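PDB 2WVQ: heterokaryon incompatibility protein s from Podospora anserina, which triggers heterokaryon incompatibility on meeting the het-S variant and can switch to a self-propagating amyloid prion through a C-terminal region that follows the globular HeLo domain. Local coordinates for residues K103-V108 against Q112-F117; L93-A98 against T150-Y155; V32-H37 against L47-A52; G20-C25 against R139-T144. The protein carries 2 engineered substitutions. All blocks are in the same frame, centred on the assembly; numbering follows the deposited sequence. Where two conformers were deposited one is given.

Interaction 1. Residues K103-V108 against Q112-F117; sequences KRYELV and QDLVVF
Tyr105 and Asp113 meet at about a right angle, the phenol end of the tyrosine pointing at the flank of the aspartate rather than at its charged oxygens. Tyr105 OH lies 3.6 Å from Asp113 CB, and the ring and carboxylate planes are 67° apart. The backbone also takes part: Asp113 O sits at the edge of the ring, near its plane, 4.1 Å from Tyr105 CE2. With CG anti to the backbone N (chi1 -172°), the ring is carried off the helix towards the returning chain. Tyrosine suits a place like this, half in the protein and half in water, since its flat ring can pack while the hydroxyl sits at the partly exposed margin.

Leu114 fills the angle between Tyr105 and the helix. Its CD2 methyl comes within 4.0 Å of Glu106 CA and lies obliquely to the tyrosine ring, 4.4 Å from Tyr105 CE2. Glu106 adds the aliphatic part of its chain, with CG 4.3 Å from Leu114 CD2. No hydrogen bond joins the two segments, so this surface contact rests on packing alone.

The arrangement closes the turn at the end of helix 79-108. Tyr105 stacks on Tyr155, just beyond strand 152-154, while Arg104 forms salt bridges with Glu90 and Glu173 of the second subunit. Farther along the loop, Phe117 is backbone-bonded to Leu34 of strand 32-34, before helix 124-140 begins.

Interaction 2. Residues L93-A98 against T150-Y155; sequences LLFESA and TAWALY
Trp152 projects from a short strand onto Phe95 and Ala98 of the long helix 79-108, in the largely helical HeLo domain whose small parallel sheet pairs 152-154 with 32-34. The local helix and strand axes run almost at right angles (89°), 10.5 Å apart at their closest. At the start of the segment, Thr150 O lies in the plane of the tryptophan ring, at its edge.

The indole of Trp152 does most of the work. Its CG stands between the backbone N and the carbonyl carbon (chi1 63°), which swings the six-membered ring towards the helix. Trp152 CH2 touches Ala98 CB at 3.4 Å, a tight fit that the smallest side chain, a single methyl, allows. Edge meets edge where Trp152 CZ2 approaches Phe95 CD2 at 4.1 Å, the two side chains crossing at about a right angle; Phe95 also meets Phe29 edge-to-face. Ala153 points away from the helix, and its O accepts a hydrogen bond from Ser102 OG. Leu154, also buried, brings the end of its chain to the helix, with CD2 4.4 Å from Ala98 CB. Tyr155 ends the segment with one ring face over Ala153, whose CB lies 3.5 Å above the plane of the Tyr155 ring, offset toward its rim.

Interaction 3. Residues V32-H37 against L47-A52; sequences VQLGRH and LRLDIA. Engineered in segment 32-37: His37 (natural residue Pro).
The contact between Val32, Leu34 and Leu49 is wholly apolar, and a single methyl carries it. Leu49 CD2 touches Val32 CG2 at 4.0 Å and Leu34 CD2 at the same distance of 4.0 Å, so one branch of the leucine meets two residues that alternate along the strand. Leu34 and Leu49 slide past each other in opposite directions, whereas the valine is met at a slant. Leu34 reaches this position with CG anti to its carbonyl carbon (chi1 -61°). Branched aliphatic residues suit the site because all three are buried and no polar group has to be satisfied between them. On the helical side, Leu160, Ile163 and Val164 of helix 157-176 also pack against Leu49.

Helix 42-62 thus lies against one face of the two-stranded parallel sheet of the HeLo domain, with Val32 and Leu34 facing it and Gln33 turned to the other side.

No backbone hydrogen bond joins the two segments: the helix bonds internally (Ile51 N to Leu47 O, 2.9 Å), and Gln33 of the strand pairs with Trp152 and Leu154 of its neighbour.

Polar side chains of the helix look elsewhere. Asp50 uses OD1 to accept from His130 and OD2 from Gln46, and Arg48 NH1 donates to Gly209 O.

Interaction 4. Residues G20-C25 against R139-T144; sequences GLFNNC and RRQKQT
The ring of Phe22 and the amides of Asn23 and Gln141 are the flat groups here, and none stacks on another. Gln141 comes up to the phenylalanine obliquely, its amide plane 49° from the ring, with the end of the amide close to Phe22 CE2. The two amides are turned 69° against each other. Elsewhere the Phe22 ring meets Trp59 at about 50° and packs on Leu56, so this aromatic residue belongs to the buried side of helix 18-28.

Asn23 points toward the chain that leaves helix 124-140. Gln141 reaches it through a chain bent at chi2 (-47°), which brings the amide back towards helix 18-28. Lys142 lies across Asn23 at about a right angle: its CB packs against the Asn23 amide, while the rest of its extended chain carries the ammonium group away from the contact. Long methylenes and a solvent-seeking charge fit such an exposed position.

As modelled, Asn23 OD1 and Gln141 OE1 lie 3.2 Å apart, and two oxygens so close suggest that one of the amides is turned over in the model. Because an amide offers both a donor and an acceptor, turning one back could make this close approach a hydrogen bond, linking residues more than a hundred positions apart.

Interactions 1, 2 and 3 cluster around the small parallel sheet, while interaction 4 lies farther off, about 29 Å from interaction 1 but about 18 Å from interaction 2 between centres. Interactions 2 and 3, with centres about 11 Å apart, approach the sheet through neighbouring strands, 152-154 and 32-34. Interactions 1 and 2 share helix 79-108, and both touch the second subunit, so the dimer surface and the sheet are joined through one helix. Along the chain, interaction 3 closes first; interaction 1 is nested within the loop of interaction 2, interactions 1 and 3 both lie inside the long loop closed by interaction 4, and the segments of interactions 2 and 4 alternate. Segments distant in sequence are thereby gathered into one globular domain.

Interaction 1. Residues K103-V108 against Q112-F117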
loop_
_atom_site.group_PDB
_atom_site.type_symbol
_atom_site.label_atom_id
_atom_site.label_comp_id
_atom_site.label_asym_id
_atom_site.label_seq_id
_atom_site.Cartn_x
_atom_site.Cartn_y
_atom_site.Cartn_z
ATOM N N LYS A 103 4.346 9.963 -9.884
ATOM C CA LYS A 103 5.271 10.119 -10.999
ATOM C C LYS A 103 4.712 9.584 -12.305
ATOM O O LYS A 103 4.975 10.147 -13.373
ATOM C CB LYS A 103 6.637 9.516 -10.667
ATOM C CG LYS A 103 7.644 10.593 -10.163
ATOM C CD LYS A 103 8.921 10.090 -9.444
ATOM C CE LYS A 103 9.634 8.919 -10.155
ATOM N NZ LYS A 103 8.943 7.623 -9.823
ATOM N N ARG A 104 3.925 8.510 -12.204
ATOM C CA ARG A 104 3.279 7.898 -13.353
ATOM C C ARG A 104 2.198 8.790 -13.933
ATOM O O ARG A 104 2.002 8.830 -15.170
ATOM C CB ARG A 104 2.718 6.521 -12.994
ATOM C CG ARG A 104 3.781 5.455 -12.932
ATOM C CD ARG A 104 3.188 4.070 -13.035
ATOM N NE ARG A 104 2.075 3.789 -12.112
ATOM C CZ ARG A 104 2.190 3.402 -10.848
ATOM N NH1 ARG A 104 3.381 3.259 -10.267
ATOM N NH2 ARG A 104 1.087 3.139 -10.159
ATOM N N TYR A 105 1.524 9.524 -13.049
ATOM C CA TYR A 105 0.561 10.547 -13.453
ATOM C C TYR A 105 1.226 11.747 -14.155
ATOM O O TYR A 105 0.747 12.184 -15.236
ATOM C CB TYR A 105 -0.259 11.013 -12.256
ATOM C CG TYR A 105 -1.396 11.920 -12.626
ATOM C CD1 TYR A 105 -2.653 11.406 -12.930
ATOM C CD2 TYR A 105 -1.215 13.304 -12.685
ATOM C CE1 TYR A 105 -3.708 12.264 -13.281
ATOM C CE2 TYR A 105 -2.249 14.156 -13.017
ATOM C CZ TYR A 105 -3.489 13.635 -13.319
ATOM O OH TYR A 105 -4.498 14.503 -13.655
ATOM N N GLU A 106 2.290 12.277 -13.530
ATOM C CA GLU A 106 3.096 13.375 -14.061
ATOM C C GLU A 106 3.611 13.124 -15.461
ATOM O O GLU A 106 3.674 14.036 -16.239
ATOM C CB GLU A 106 4.337 13.613 -13.216
ATOM C CG GLU A 106 4.183 14.486 -12.001
ATOM C CD GLU A 106 5.443 14.431 -11.128
ATOM O OE1 GLU A 106 5.326 14.238 -9.885
ATOM O OE2 GLU A 106 6.559 14.532 -11.698
ATOM N N LEU A 107 4.045 11.895 -15.727
ATOM C CA LEU A 107 4.694 11.536 -16.968
ATOM C C LEU A 107 3.727 11.663 -18.148
ATOM O O LEU A 107 4.132 12.006 -19.259
ATOM C CB LEU A 107 5.296 10.118 -16.867
ATOM C CG LEU A 107 6.233 9.698 -18.008
ATOM C CD1 LEU A 107 7.394 10.682 -18.186
ATOM C CD2 LEU A 107 6.734 8.298 -17.773
ATOM N N VAL A 108 2.445 11.446 -17.873
ATOM C CA VAL A 108 1.424 11.399 -18.899
ATOM C C VAL A 108 0.472 12.620 -18.918
ATOM O O VAL A 108 -0.256 12.802 -19.889
ATOM C CB VAL A 108 0.641 10.025 -18.822
ATOM C CG1 VAL A 108 -0.648 10.126 -17.983
ATOM C CG2 VAL A 108 0.345 9.501 -20.184
ATOM N N GLN A 112 -2.126 21.742 -17.551
ATOM C CA GLN A 112 -3.363 22.098 -16.836
ATOM C C GLN A 112 -3.492 21.275 -15.554
ATOM O O GLN A 112 -3.693 21.828 -14.472
ATOM C CB GLN A 112 -4.619 21.937 -17.732
ATOM C CG GLN A 112 -4.584 20.753 -18.740
ATOM C CD GLN A 112 -5.962 20.333 -19.304
ATOM O OE1 GLN A 112 -6.826 21.168 -19.586
ATOM N NE2 GLN A 112 -6.152 19.025 -19.485
ATOM N N ASP A 113 -3.310 19.965 -15.694
ATOM C CA ASP A 113 -3.574 18.990 -14.635
ATOM C C ASP A 113 -2.459 18.855 -13.593
ATOM O O ASP A 113 -2.652 18.192 -12.565
ATOM C CB ASP A 113 -3.880 17.625 -15.255
ATOM C CG ASP A 113 -5.123 17.649 -16.119
ATOM O OD1 ASP A 113 -5.065 17.130 -17.254
ATOM O OD2 ASP A 113 -6.144 18.206 -15.663
ATOM N N LEU A 114 -1.324 19.504 -13.855
ATOM C CA LEU A 114 -0.159 19.467 -12.973
ATOM C C LEU A 114 -0.091 20.583 -11.908
ATOM O O LEU A 114 0.789 20.565 -11.039
ATOM C CB LEU A 114 1.130 19.399 -13.806
ATOM C CG LEU A 114 1.297 18.117 -14.638
ATOM C CD1 LEU A 114 2.629 18.099 -15.356
ATOM C CD2 LEU A 114 1.145 16.880 -13.783
ATOM N N VAL A 115 -1.051 21.504 -11.954
ATOM C CA VAL A 115 -1.158 22.626 -11.016
ATOM C C VAL A 115 -1.584 22.117 -9.638
ATOM O O VAL A 115 -2.518 21.311 -9.530
ATOM C CB VAL A 115 -2.215 23.657 -11.535
ATOM C CG1 VAL A 115 -2.552 24.724 -10.490
ATOM C CG2 VAL A 115 -1.725 24.321 -12.815
ATOM N N VAL A 116 -0.913 22.591 -8.588
ATOM C CA VAL A 116 -1.225 22.142 -7.228
ATOM C C VAL A 116 -1.795 23.261 -6.344
ATOM O O VAL A 116 -1.466 24.430 -6.523
ATOM C CB VAL A 116 -0.002 21.443 -6.515
ATOM C CG1 VAL A 116 0.495 20.244 -7.313
ATOM C CG2 VAL A 116 1.137 22.406 -6.288
ATOM N N PHE A 117 -2.641 22.880 -5.392
ATOM C CA PHE A 117 -3.108 23.786 -4.355
ATOM C C PHE A 117 -1.970 24.301 -3.444
ATOM O O PHE A 117 -0.943 23.636 -3.278
ATOM C CB PHE A 117 -4.191 23.112 -3.521
ATOM C CG PHE A 117 -5.531 23.030 -4.213
ATOM C CD1 PHE A 117 -5.980 21.820 -4.741
ATOM C CD2 PHE A 117 -6.341 24.171 -4.343
ATOM C CE1 PHE A 117 -7.217 21.730 -5.384
ATOM C CE2 PHE A 117 -7.585 24.103 -4.996
ATOM C CZ PHE A 117 -8.026 22.880 -5.516
#

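Interaction 2. Residues L93-A98 against T150-Y155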
loop_
_atom_site.group_PDB
_atom_site.type_symbol
_atom_site.label_atom_id
_atom_site.label_comp_id
_atom_site.label_asym_id
_atom_site.label_seq_id
_atom_site.Cartn_x
_atom_site.Cartn_y
_atom_site.Cartn_z
ATOM N N LEU A 93 7.678 2.710 3.056
ATOM C CA LEU A 93 7.228 1.998 1.824
ATOM C C LEU A 93 5.909 2.575 1.261
ATOM O O LEU A 93 5.723 2.662 0.043
ATOM C CB LEU A 93 7.060 0.503 2.126
ATOM C CG LEU A 93 8.106 -0.570 1.816
ATOM C CD1 LEU A 93 9.517 -0.049 1.669
ATOM C CD2 LEU A 93 8.040 -1.705 2.813
ATOM N N LEU A 94 4.995 2.894 2.157
ATOM C CA LEU A 94 3.733 3.560 1.870
ATOM C C LEU A 94 3.894 4.863 1.060
ATOM O O LEU A 94 3.172 5.109 0.088
ATOM C CB LEU A 94 3.017 3.855 3.216
ATOM C CG LEU A 94 1.569 4.331 3.217
ATOM C CD1 LEU A 94 0.753 3.345 2.342
ATOM C CD2 LEU A 94 1.030 4.337 4.656
ATOM N N PHE A 95 4.835 5.697 1.490
ATOM C CA PHE A 95 5.149 6.964 0.854
ATOM C C PHE A 95 5.968 6.743 -0.441
ATOM O O PHE A 95 5.733 7.416 -1.450
ATOM C CB PHE A 95 5.899 7.891 1.858
ATOM C CG PHE A 95 4.984 8.618 2.832
ATOM C CD1 PHE A 95 4.878 8.200 4.174
ATOM C CD2 PHE A 95 4.231 9.718 2.404
ATOM C CE1 PHE A 95 3.995 8.862 5.081
ATOM C CE2 PHE A 95 3.363 10.444 3.317
ATOM C CZ PHE A 95 3.246 10.007 4.646
ATOM N N GLU A 96 6.889 5.772 -0.430
ATOM C CA GLU A 96 7.624 5.422 -1.640
ATOM C C GLU A 96 6.652 5.022 -2.801
ATOM O O GLU A 96 6.739 5.588 -3.876
ATOM C CB GLU A 96 8.645 4.316 -1.358
ATOM C CG GLU A 96 9.790 4.308 -2.338
ATOM C CD GLU A 96 10.673 3.077 -2.213
ATOM O OE1 GLU A 96 11.445 2.841 -3.163
ATOM O OE2 GLU A 96 10.601 2.365 -1.183
ATOM N N SER A 97 5.723 4.103 -2.541
ATOM C CA SER A 97 4.633 3.736 -3.453
ATOM C C SER A 97 3.799 4.894 -4.003
ATOM O O SER A 97 3.502 4.931 -5.218
ATOM C CB SER A 97 3.702 2.715 -2.760
ATOM O OG SER A 97 4.438 1.564 -2.387
ATOM N N ALA A 98 3.354 5.794 -3.126
ATOM C CA ALA A 98 2.544 6.951 -3.513
ATOM C C ALA A 98 3.278 7.849 -4.523
ATOM O O ALA A 98 2.659 8.312 -5.509
ATOM C CB ALA A 98 2.122 7.756 -2.268
ATOM N N THR A 150 12.609 15.633 -3.330
ATOM C CA THR A 150 11.710 16.180 -4.370
ATOM C C THR A 150 10.253 16.245 -3.864
ATOM O O THR A 150 9.733 15.239 -3.360
ATOM C CB THR A 150 11.757 15.337 -5.699
ATOM O OG1 THR A 150 11.327 13.982 -5.447
ATOM C CG2 THR A 150 13.180 15.332 -6.321
ATOM N N ALA A 151 9.628 17.420 -3.975
ATOM C CA ALA A 151 8.203 17.614 -3.662
ATOM C C ALA A 151 7.367 16.884 -4.702
ATOM O O ALA A 151 7.743 16.822 -5.870
ATOM C CB ALA A 151 7.839 19.100 -3.620
ATOM N N TRP A 152 6.256 16.296 -4.273
ATOM C CA TRP A 152 5.460 15.477 -5.160
ATOM C C TRP A 152 3.977 15.591 -4.790
ATOM O O TRP A 152 3.627 15.852 -3.648
ATOM C CB TRP A 152 5.980 14.028 -5.144
ATOM C CG TRP A 152 5.840 13.414 -3.791
ATOM C CD1 TRP A 152 6.694 13.546 -2.738
ATOM C CD2 TRP A 152 4.756 12.607 -3.335
ATOM N NE1 TRP A 152 6.204 12.861 -1.648
ATOM C CE2 TRP A 152 5.026 12.262 -1.996
ATOM C CE3 TRP A 152 3.591 12.120 -3.938
ATOM C CZ2 TRP A 152 4.165 11.480 -1.245
ATOM C CZ3 TRP A 152 2.746 11.356 -3.194
ATOM C CH2 TRP A 152 3.028 11.038 -1.862
ATOM N N ALA A 153 3.099 15.413 -5.762
ATOM C CA ALA A 153 1.674 15.632 -5.539
ATOM C C ALA A 153 0.869 14.351 -5.478
ATOM O O ALA A 153 1.157 13.392 -6.180
ATOM C CB ALA A 153 1.098 16.564 -6.637
ATOM N N LEU A 154 -0.155 14.360 -4.651
ATOM C CA LEU A 154 -1.239 13.390 -4.718
ATOM C C LEU A 154 -2.305 13.916 -5.685
ATOM O O LEU A 154 -2.913 14.957 -5.433
ATOM C CB LEU A 154 -1.878 13.201 -3.350
ATOM C CG LEU A 154 -0.977 12.604 -2.264
ATOM C CD1 LEU A 154 -1.632 12.652 -0.893
ATOM C CD2 LEU A 154 -0.657 11.178 -2.652
ATOM N N TYR A 155 -2.546 13.181 -6.768
ATOM C CA TYR A 155 -3.401 13.675 -7.859
ATOM C C TYR A 155 -4.827 13.098 -7.832
ATOM O O TYR A 155 -5.708 13.534 -8.605
ATOM C CB TYR A 155 -2.722 13.415 -9.234
ATOM C CG TYR A 155 -1.444 14.173 -9.494
ATOM C CD1 TYR A 155 -0.208 13.512 -9.511
ATOM C CD2 TYR A 155 -1.462 15.539 -9.773
ATOM C CE1 TYR A 155 0.981 14.209 -9.789
ATOM C CE2 TYR A 155 -0.287 16.234 -10.039
ATOM C CZ TYR A 155 0.930 15.555 -10.025
ATOM O OH TYR A 155 2.101 16.233 -10.290
#

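Interaction 3. Residues V32-H37 against L47-A52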
loop_
_atom_site.group_PDB
_atom_site.type_symbol
_atom_site.label_atom_id
_atom_site.label_comp_id
_atom_site.label_asym_id
_atom_site.label_seq_id
_atom_site.Cartn_x
_atom_site.Cartn_y
_atom_site.Cartn_z
ATOM N N VAL A 32 4.593 16.624 0.471
ATOM C CA VAL A 32 3.343 16.327 -0.254
ATOM C C VAL A 32 2.367 17.475 -0.566
ATOM O O VAL A 32 1.903 18.219 0.302
ATOM C CB VAL A 32 2.669 14.916 0.061
ATOM C CG1 VAL A 32 3.132 14.269 1.366
ATOM C CG2 VAL A 32 1.130 14.902 -0.159
ATOM N N GLN A 33 2.122 17.603 -1.870
ATOM C CA GLN A 33 1.205 18.568 -2.446
ATOM C C GLN A 33 -0.112 17.871 -2.823
ATOM O O GLN A 33 -0.163 16.646 -2.983
ATOM C CB GLN A 33 1.819 19.148 -3.716
ATOM C CG GLN A 33 3.076 19.981 -3.556
ATOM C CD GLN A 33 3.818 20.120 -4.877
ATOM O OE1 GLN A 33 4.757 20.887 -4.998
ATOM N NE2 GLN A 33 3.380 19.371 -5.881
ATOM N N LEU A 34 -1.198 18.643 -2.927
ATOM C CA LEU A 34 -2.452 18.078 -3.415
ATOM C C LEU A 34 -2.793 18.717 -4.763
ATOM O O LEU A 34 -2.724 19.932 -4.919
ATOM C CB LEU A 34 -3.608 18.249 -2.416
ATOM C CG LEU A 34 -3.449 17.579 -1.041
ATOM C CD1 LEU A 34 -4.764 17.668 -0.299
ATOM C CD2 LEU A 34 -3.008 16.122 -1.170
ATOM N N GLY A 35 -3.194 17.873 -5.701
ATOM C CA GLY A 35 -3.398 18.313 -7.070
ATOM C C GLY A 35 -4.770 18.909 -7.313
ATOM O O GLY A 35 -5.685 18.854 -6.477
ATOM N N ARG A 36 -4.917 19.449 -8.512
ATOM C CA ARG A 36 -6.094 20.195 -8.904
ATOM C C ARG A 36 -7.401 19.449 -8.623
ATOM O O ARG A 36 -8.419 20.071 -8.293
ATOM C CB ARG A 36 -5.935 20.570 -10.397
ATOM C CG ARG A 36 -7.179 20.440 -11.248
ATOM C CD ARG A 36 -6.789 19.970 -12.634
ATOM N NE ARG A 36 -6.791 21.082 -13.571
ATOM C CZ ARG A 36 -7.816 21.359 -14.376
ATOM N NH1 ARG A 36 -8.897 20.604 -14.328
ATOM N NH2 ARG A 36 -7.769 22.383 -15.209
ATOM N N HIS A 37 -7.370 18.126 -8.752
ATOM C CA HIS A 37 -8.584 17.332 -8.732
ATOM C C HIS A 37 -9.257 17.118 -7.382
ATOM O O HIS A 37 -10.401 16.640 -7.348
ATOM C CB HIS A 37 -8.444 16.025 -9.549
ATOM C CG HIS A 37 -8.779 16.201 -11.005
ATOM N ND1 HIS A 37 -7.903 16.767 -11.912
ATOM C CD2 HIS A 37 -9.916 15.936 -11.698
ATOM C CE1 HIS A 37 -8.475 16.821 -13.102
ATOM N NE2 HIS A 37 -9.702 16.338 -12.998
ATOM N N LEU A 47 -5.918 19.206 5.904
ATOM C CA LEU A 47 -6.040 19.063 7.372
ATOM C C LEU A 47 -6.020 17.590 7.851
ATOM O O LEU A 47 -5.468 17.314 8.915
ATOM C CB LEU A 47 -7.254 19.837 7.928
ATOM C CG LEU A 47 -7.205 21.380 7.813
ATOM C CD1 LEU A 47 -8.520 22.029 8.132
ATOM C CD2 LEU A 47 -6.090 22.008 8.648
ATOM N N ARG A 48 -6.640 16.668 7.093
ATOM C CA ARG A 48 -6.613 15.223 7.394
ATOM C C ARG A 48 -5.171 14.676 7.379
ATOM O O ARG A 48 -4.783 13.901 8.271
ATOM C CB ARG A 48 -7.447 14.399 6.398
ATOM C CG ARG A 48 -8.876 14.760 6.214
ATOM C CD ARG A 48 -9.802 13.989 7.146
ATOM N NE ARG A 48 -9.811 12.542 6.906
ATOM C CZ ARG A 48 -10.471 11.666 7.672
ATOM N NH1 ARG A 48 -11.168 12.095 8.728
ATOM N NH2 ARG A 48 -10.438 10.363 7.389
ATOM N N LEU A 49 -4.388 15.084 6.378
ATOM C CA LEU A 49 -2.941 14.814 6.321
ATOM C C LEU A 49 -2.123 15.412 7.506
ATOM O O LEU A 49 -1.251 14.731 8.079
ATOM C CB LEU A 49 -2.369 15.317 4.993
ATOM C CG LEU A 49 -1.677 14.481 3.901
ATOM C CD1 LEU A 49 -1.978 12.948 3.829
ATOM C CD2 LEU A 49 -1.867 15.149 2.542
ATOM N N ASP A 50 -2.389 16.672 7.852
ATOM C CA ASP A 50 -1.692 17.342 8.969
ATOM C C ASP A 50 -2.002 16.639 10.293
ATOM O O ASP A 50 -1.142 16.557 11.166
ATOM C CB ASP A 50 -2.083 18.831 9.092
ATOM C CG ASP A 50 -1.810 19.662 7.805
ATOM O OD1 ASP A 50 -2.480 20.707 7.657
ATOM O OD2 ASP A 50 -0.930 19.327 6.968
ATOM N N ILE A 51 -3.239 16.175 10.447
ATOM C CA ILE A 51 -3.666 15.426 11.630
ATOM C C ILE A 51 -3.013 14.056 11.745
ATOM O O ILE A 51 -2.612 13.674 12.859
ATOM C CB ILE A 51 -5.200 15.359 11.769
ATOM C CG1 ILE A 51 -5.745 16.741 12.126
ATOM C CG2 ILE A 51 -5.635 14.349 12.832
ATOM C CD1 ILE A 51 -7.214 16.865 11.814
ATOM N N ALA A 52 -2.891 13.325 10.633
ATOM C CA ALA A 52 -2.169 12.036 10.634
ATOM C C ALA A 52 -0.704 12.243 11.010
ATOM O O ALA A 52 -0.106 11.426 11.765
ATOM C CB ALA A 52 -2.279 11.315 9.276
#

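Interaction 4. Residues G20-C25 against R139-T144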
loop_
_atom_site.group_PDB
_atom_site.type_symbol
_atom_site.label_atom_id
_atom_site.label_comp_id
_atom_site.label_asym_id
_atom_site.label_seq_id
_atom_site.Cartn_x
_atom_site.Cartn_y
_atom_site.Cartn_z
ATOM N N GLY A 20 15.604 7.274 13.808
ATOM C CA GLY A 20 16.009 7.776 12.511
ATOM C C GLY A 20 14.985 7.490 11.423
ATOM O O GLY A 20 14.681 8.387 10.630
ATOM N N LEU A 21 14.436 6.266 11.395
ATOM C CA LEU A 21 13.307 5.900 10.487
ATOM C C LEU A 21 12.011 6.648 10.838
ATOM O O LEU A 21 11.324 7.173 9.957
ATOM C CB LEU A 21 13.058 4.385 10.528
ATOM C CG LEU A 21 14.178 3.435 10.041
ATOM C CD1 LEU A 21 13.979 1.981 10.527
ATOM C CD2 LEU A 21 14.409 3.513 8.512
ATOM N N PHE A 22 11.695 6.732 12.133
ATOM C CA PHE A 22 10.545 7.528 12.615
ATOM C C PHE A 22 10.586 8.980 12.187
ATOM O O PHE A 22 9.581 9.492 11.668
ATOM C CB PHE A 22 10.380 7.471 14.140
ATOM C CG PHE A 22 9.328 8.411 14.659
ATOM C CD1 PHE A 22 7.984 8.022 14.685
ATOM C CD2 PHE A 22 9.664 9.666 15.094
ATOM C CE1 PHE A 22 7.003 8.896 15.145
ATOM C CE2 PHE A 22 8.677 10.571 15.588
ATOM C CZ PHE A 22 7.358 10.178 15.615
ATOM N N ASN A 23 11.725 9.648 12.400
ATOM C CA ASN A 23 11.870 11.078 12.032
ATOM C C ASN A 23 11.740 11.293 10.518
ATOM O O ASN A 23 11.163 12.280 10.081
ATOM C CB ASN A 23 13.152 11.726 12.603
ATOM C CG ASN A 23 13.120 11.851 14.151
ATOM O OD1 ASN A 23 12.096 12.221 14.742
ATOM N ND2 ASN A 23 14.214 11.482 14.790
ATOM N N ASN A 24 12.233 10.327 9.753
ATOM C CA ASN A 24 12.016 10.279 8.278
ATOM C C ASN A 24 10.558 10.175 7.819
ATOM O O ASN A 24 10.167 10.856 6.854
ATOM C CB ASN A 24 12.926 9.201 7.649
ATOM C CG ASN A 24 14.421 9.565 7.777
ATOM O OD1 ASN A 24 14.758 10.733 8.008
ATOM N ND2 ASN A 24 15.312 8.586 7.618
ATOM N N CYS A 25 9.769 9.349 8.505
ATOM C CA CYS A 25 8.332 9.202 8.314
ATOM C C CYS A 25 7.604 10.537 8.484
ATOM O O CYS A 25 6.803 10.961 7.617
ATOM C CB CYS A 25 7.715 8.136 9.274
ATOM S SG CYS A 25 8.117 6.385 8.960
ATOM N N ARG A 139 7.925 21.682 16.440
ATOM C CA ARG A 139 8.415 21.882 17.808
ATOM C C ARG A 139 8.948 20.602 18.437
ATOM O O ARG A 139 9.812 20.639 19.284
ATOM C CB ARG A 139 7.279 22.412 18.681
ATOM C CG ARG A 139 6.979 23.877 18.501
ATOM C CD ARG A 139 6.039 24.383 19.588
ATOM N NE ARG A 139 5.553 25.704 19.210
ATOM C CZ ARG A 139 4.349 25.941 18.699
ATOM N NH1 ARG A 139 3.467 24.955 18.546
ATOM N NH2 ARG A 139 4.029 27.171 18.348
ATOM N N ARG A 140 8.400 19.463 18.016
ATOM C CA ARG A 140 8.734 18.169 18.618
ATOM C C ARG A 140 9.846 17.424 17.923
ATOM O O ARG A 140 10.466 16.546 18.518
ATOM C CB ARG A 140 7.519 17.251 18.591
ATOM C CG ARG A 140 6.440 17.583 19.548
ATOM C CD ARG A 140 5.347 16.621 19.273
ATOM N NE ARG A 140 4.282 16.782 20.230
ATOM C CZ ARG A 140 3.015 16.465 20.014
ATOM N NH1 ARG A 140 2.616 15.986 18.825
ATOM N NH2 ARG A 140 2.150 16.662 20.979
ATOM N N GLN A 141 10.055 17.730 16.647
ATOM C CA GLN A 141 10.937 16.925 15.834
ATOM C C GLN A 141 12.393 17.234 16.136
ATOM O O GLN A 141 12.752 18.356 16.533
ATOM C CB GLN A 141 10.591 17.022 14.327
ATOM C CG GLN A 141 9.186 16.400 13.960
ATOM C CD GLN A 141 8.945 15.013 14.568
ATOM O OE1 GLN A 141 9.559 14.026 14.136
ATOM N NE2 GLN A 141 8.032 14.929 15.558
ATOM N N LYS A 142 13.204 16.188 16.014
ATOM C CA LYS A 142 14.625 16.289 16.184
ATOM C C LYS A 142 15.128 17.211 15.093
ATOM O O LYS A 142 14.618 17.184 13.958
ATOM C CB LYS A 142 15.289 14.925 16.049
ATOM C CG LYS A 142 16.720 14.904 16.574
ATOM C CD LYS A 142 17.497 13.735 15.962
ATOM C CE LYS A 142 18.940 13.700 16.470
ATOM N NZ LYS A 142 19.787 12.775 15.636
ATOM N N GLN A 143 16.094 18.047 15.459
ATOM C CA GLN A 143 16.829 18.861 14.507
ATOM C C GLN A 143 17.141 18.104 13.220
ATOM O O GLN A 143 17.591 16.956 13.231
ATOM C CB GLN A 143 18.132 19.338 15.119
ATOM C CG GLN A 143 18.708 20.528 14.430
ATOM C CD GLN A 143 19.863 21.132 15.180
ATOM O OE1 GLN A 143 20.482 22.089 14.707
ATOM N NE2 GLN A 143 20.157 20.598 16.362
ATOM N N THR A 144 16.930 18.783 12.109
ATOM C CA THR A 144 17.174 18.203 10.799
ATOM C C THR A 144 18.080 19.162 10.012
ATOM O O THR A 144 18.056 20.368 10.248
ATOM C CB THR A 144 15.815 17.909 10.066
ATOM O OG1 THR A 144 14.830 18.881 10.450
ATOM C CG2 THR A 144 15.277 16.551 10.461
#